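Local coordinates for uncharacterized protein (Acinetobacter baumannii, PDB 4PAR) that probably cuts DNA that carries 5-hydroxymethylcytosine, as a restriction enzyme joining a VSR-like endonuclease domain to an SRA-like domain, at residues 46-51 and 61-66. The protein carries 3 engineered substitutions. Residues are numbered along the deposited sequence; the frame is centred on the assembly and turned at random.
Sequences TQQFVR and DLYFPQ
Gln47 N donates to Asp61 O over 3.2 Å between two antiparallel strands of a beta hairpin, with an N-H...O angle of 155° and the donor above the carbonyl plane rather than on a lone pair. Thr46 CA also lies close to this oxygen, in a bent CA-H...O contact. Both strands are irregular here: Gln47 and Gln48 together face Thr60, a G1 beta bulge in which Gln47 has positive phi, while Asp61 and Leu62 together face Ile71, a classic bulge. Across the hairpin, Gln48 and Tyr63 make the main side-chain contact. With CG anti to the backbone N (chi1 173°) and the chain bent at chi2, Gln48 lays its CG obliquely against the Tyr63 ring, 3.4 Å from CD2. The amide plane stands 76° from the ring plane, so the two groups do not stack. That amide is also tied to its own strand: Gln48 NE2 reaches Phe49 O at 2.9 Å, nearly straight and within the amide plane, which would help to hold the rotation of the amide. Just before the Gln47-Gln48 bulge, Thr46 CG2 meets Leu62 CD1 at 4.1 Å, while Thr46 OG1 bonds to Gln16 O and Arg19 NE. The CB of Asp61 points away from the 46-51 segment, and its OD2 forms a salt bridge with Lys23 NZ and accepts from Val73 N. Leu62 packs on Val30, Ile33 and Ile34, and Tyr63 stacks on His70, so the hairpin of the PD-(D/E)XK-clan domain is joined to helix 26-37 and to strand 69-74, its next neighbour in the mixed sheet.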
ATOM      1  N   THR F  46      20.446   6.053   9.853  1.00 36.91           N
ATOM      2  CA  THR F  46      19.517   7.070  10.345  1.00 42.21           C
ATOM      3  C   THR F  46      18.216   6.446  10.829  1.00 41.12           C
ATOM      4  O   THR F  46      17.734   5.473  10.253  1.00 51.65           O
ATOM      5  CB  THR F  46      19.175   8.121   9.272  1.00 37.42           C
ATOM      6  OG1 THR F  46      18.661   7.466   8.105  1.00 40.27           O
ATOM      7  CG2 THR F  46      20.401   8.950   8.909  1.00 37.34           C
ATOM      8  N   GLN F  47      17.653   7.024  11.885  1.00 43.34           N
ATOM      9  CA  GLN F  47      16.398   6.554  12.455  1.00 41.74           C
ATOM     10  C   GLN F  47      16.520   5.110  12.917  1.00 44.31           C
ATOM     11  O   GLN F  47      15.660   4.275  12.636  1.00 55.70           O
ATOM     12  CB  GLN F  47      15.261   6.709  11.451  1.00 42.89           C
ATOM     13  CG  GLN F  47      15.086   8.128  10.988  1.00 44.45           C
ATOM     14  CD  GLN F  47      13.872   8.304  10.122  1.00 53.11           C
ATOM     15  OE1 GLN F  47      13.111   7.361   9.905  1.00 60.10           O
ATOM     16  NE2 GLN F  47      13.675   9.520   9.618  1.00 50.01           N
ATOM     17  N   GLN F  48      17.602   4.829  13.633  1.00 44.41           N
ATOM     18  CA  GLN F  48      17.846   3.490  14.141  1.00 42.20           C
ATOM     19  C   GLN F  48      16.951   3.224  15.328  1.00 50.37           C
ATOM     20  O   GLN F  48      16.987   3.971  16.309  1.00 83.23           O
ATOM     21  CB  GLN F  48      19.313   3.315  14.537  1.00 41.91           C
ATOM     22  CG  GLN F  48      19.610   2.006  15.233  1.00 44.05           C
ATOM     23  CD  GLN F  48      19.379   0.803  14.347  1.00 50.31           C
ATOM     24  OE1 GLN F  48      19.959   0.689  13.269  1.00 66.37           O
ATOM     25  NE2 GLN F  48      18.522  -0.105  14.796  1.00 68.85           N
ATOM     26  N   PHE F  49      16.142   2.170  15.231  1.00 50.73           N
ATOM     27  CA  PHE F  49      15.300   1.738  16.347  1.00 58.19           C
ATOM     28  C   PHE F  49      16.136   1.143  17.476  1.00 57.92           C
ATOM     29  O   PHE F  49      17.004   0.306  17.233  1.00 81.91           O
ATOM     30  CB  PHE F  49      14.272   0.708  15.887  1.00 60.30           C
ATOM     31  CG  PHE F  49      13.166   1.277  15.053  1.00 71.96           C
ATOM     32  CD1 PHE F  49      12.100   1.928  15.650  1.00 76.79           C
ATOM     33  CD2 PHE F  49      13.179   1.142  13.675  1.00 81.45           C
ATOM     34  CE1 PHE F  49      11.072   2.445  14.889  1.00 75.89           C
ATOM     35  CE2 PHE F  49      12.154   1.655  12.905  1.00 83.46           C
ATOM     36  CZ  PHE F  49      11.099   2.306  13.514  1.00 93.82           C
ATOM     37  N   VAL F  50      15.877   1.576  18.708  1.00 51.85           N
ATOM     38  CA  VAL F  50      16.574   1.026  19.872  1.00 58.07           C
ATOM     39  C   VAL F  50      15.604   0.615  20.972  1.00 57.35           C
ATOM     40  O   VAL F  50      14.462   1.064  21.000  1.00 63.31           O
ATOM     41  CB  VAL F  50      17.574   2.024  20.448  1.00 52.69           C
ATOM     42  CG1 VAL F  50      18.572   2.427  19.382  1.00 59.20           C
ATOM     43  CG2 VAL F  50      16.846   3.239  20.985  1.00 66.88           C
ATOM     44  N   ARG F  51      16.056  -0.248  21.874  1.00 69.25           N
ATOM     45  CA  ARG F  51      15.191  -0.719  22.951  1.00 75.87           C
ATOM     46  C   ARG F  51      15.674  -0.223  24.299  1.00 68.68           C
ATOM     47  O   ARG F  51      16.765  -0.575  24.746  1.00 69.25           O
ATOM     48  CB  ARG F  51      15.115  -2.240  22.954  1.00 68.35           C
ATOM     49  CG  ARG F  51      14.117  -2.784  23.938  1.00 74.44           C
ATOM     50  CD  ARG F  51      13.934  -4.271  23.744  1.00101.40           C
ATOM     51  NE  ARG F  51      13.423  -4.599  22.417  1.00 90.91           N
ATOM     52  CZ  ARG F  51      12.137  -4.550  22.085  1.00 89.31           C
ATOM     53  NH1 ARG F  51      11.233  -4.173  22.980  1.00 92.91           N
ATOM     54  NH2 ARG F  51      11.756  -4.875  20.857  1.00 87.23           N
ATOM     55  N   ASP F  61      18.485   9.505  15.724  1.00 56.83           N
ATOM     56  CA  ASP F  61      18.534  10.145  14.416  1.00 50.69           C
ATOM     57  C   ASP F  61      19.749   9.731  13.595  1.00 48.80           C
ATOM     58  O   ASP F  61      19.632   9.479  12.396  1.00 54.07           O
ATOM     59  CB  ASP F  61      18.506  11.667  14.583  1.00 54.38           C
ATOM     60  CG  ASP F  61      17.211  12.158  15.203  1.00 73.03           C
ATOM     61  OD1 ASP F  61      16.128  11.726  14.738  1.00 67.01           O
ATOM     62  OD2 ASP F  61      17.278  12.959  16.164  1.00 79.85           O
ATOM     63  N   LEU F  62      20.915   9.668  14.229  1.00 48.96           N
ATOM     64  CA  LEU F  62      22.099   9.170  13.530  1.00 50.16           C
ATOM     65  C   LEU F  62      22.833   8.113  14.369  1.00 48.97           C
ATOM     66  O   LEU F  62      22.979   8.272  15.573  1.00 56.83           O
ATOM     67  CB  LEU F  62      23.032  10.330  13.176  1.00 57.10           C
ATOM     68  CG  LEU F  62      24.281   9.981  12.366  1.00 59.51           C
ATOM     69  CD1 LEU F  62      23.895   9.462  10.999  1.00 61.63           C
ATOM     70  CD2 LEU F  62      25.196  11.181  12.240  1.00 47.66           C
ATOM     71  N   TYR F  63      23.275   7.026  13.734  1.00 63.16           N
ATOM     72  CA  TYR F  63      23.912   5.917  14.458  1.00 45.08           C
ATOM     73  C   TYR F  63      25.131   5.332  13.746  1.00 49.74           C
ATOM     74  O   TYR F  63      25.040   4.889  12.604  1.00 61.05           O
ATOM     75  CB  TYR F  63      22.887   4.809  14.702  1.00 51.95           C
ATOM     76  CG  TYR F  63      23.450   3.517  15.262  1.00 77.53           C
ATOM     77  CD1 TYR F  63      24.388   3.519  16.288  1.00 71.73           C
ATOM     78  CD2 TYR F  63      23.018   2.292  14.779  1.00 84.71           C
ATOM     79  CE1 TYR F  63      24.885   2.336  16.804  1.00 64.95           C
ATOM     80  CE2 TYR F  63      23.511   1.106  15.287  1.00 79.54           C
ATOM     81  CZ  TYR F  63      24.440   1.131  16.300  1.00 75.25           C
ATOM     82  OH  TYR F  63      24.926  -0.058  16.803  1.00 68.57           O
ATOM     83  N   PHE F  64      26.267   5.325  14.438  1.00 54.04           N
ATOM     84  CA  PHE F  64      27.468   4.650  13.960  1.00 65.58           C
ATOM     85  C   PHE F  64      27.681   3.363  14.752  1.00 73.54           C
ATOM     86  O   PHE F  64      28.054   3.408  15.932  1.00 61.00           O
ATOM     87  CB  PHE F  64      28.694   5.553  14.087  1.00 52.66           C
ATOM     88  CG  PHE F  64      28.562   6.861  13.372  1.00 67.94           C
ATOM     89  CD1 PHE F  64      28.885   6.968  12.028  1.00 87.23           C
ATOM     90  CD2 PHE F  64      28.129   7.990  14.043  1.00 65.93           C
ATOM     91  CE1 PHE F  64      28.769   8.176  11.370  1.00 69.12           C
ATOM     92  CE2 PHE F  64      28.010   9.198  13.391  1.00 59.82           C
ATOM     93  CZ  PHE F  64      28.331   9.291  12.054  1.00 70.46           C
ATOM     94  N   PRO F  65      27.434   2.215  14.105  1.00 64.32           N
ATOM     95  CA  PRO F  65      27.496   0.875  14.697  1.00 68.25           C
ATOM     96  C   PRO F  65      28.899   0.451  15.087  1.00 77.16           C
ATOM     97  O   PRO F  65      29.075  -0.208  16.109  1.00 91.48           O
ATOM     98  CB  PRO F  65      26.964  -0.027  13.578  1.00 63.46           C
ATOM     99  CG  PRO F  65      26.185   0.880  12.694  1.00 65.94           C
ATOM    100  CD  PRO F  65      26.928   2.170  12.725  1.00 70.37           C
ATOM    101  N   GLN F  66      29.882   0.821  14.276  1.00 68.90           N
ATOM    102  CA  GLN F  66      31.256   0.413  14.523  1.00 66.04           C
ATOM    103  C   GLN F  66      31.804   1.079  15.773  1.00 67.74           C
ATOM    104  O   GLN F  66      32.613   0.497  16.490  1.00 77.12           O
ATOM    105  CB  GLN F  66      32.137   0.752  13.325  1.00 60.75           C
ATOM    106  CG  GLN F  66      31.606   0.222  12.015  1.00 83.29           C
ATOM    107  CD  GLN F  66      32.449   0.652  10.842  1.00 84.63           C
ATOM    108  OE1 GLN F  66      32.256   0.183   9.724  1.00 90.71           O
ATOM    109  NE2 GLN F  66      33.392   1.553  11.089  1.00 99.06           N
TER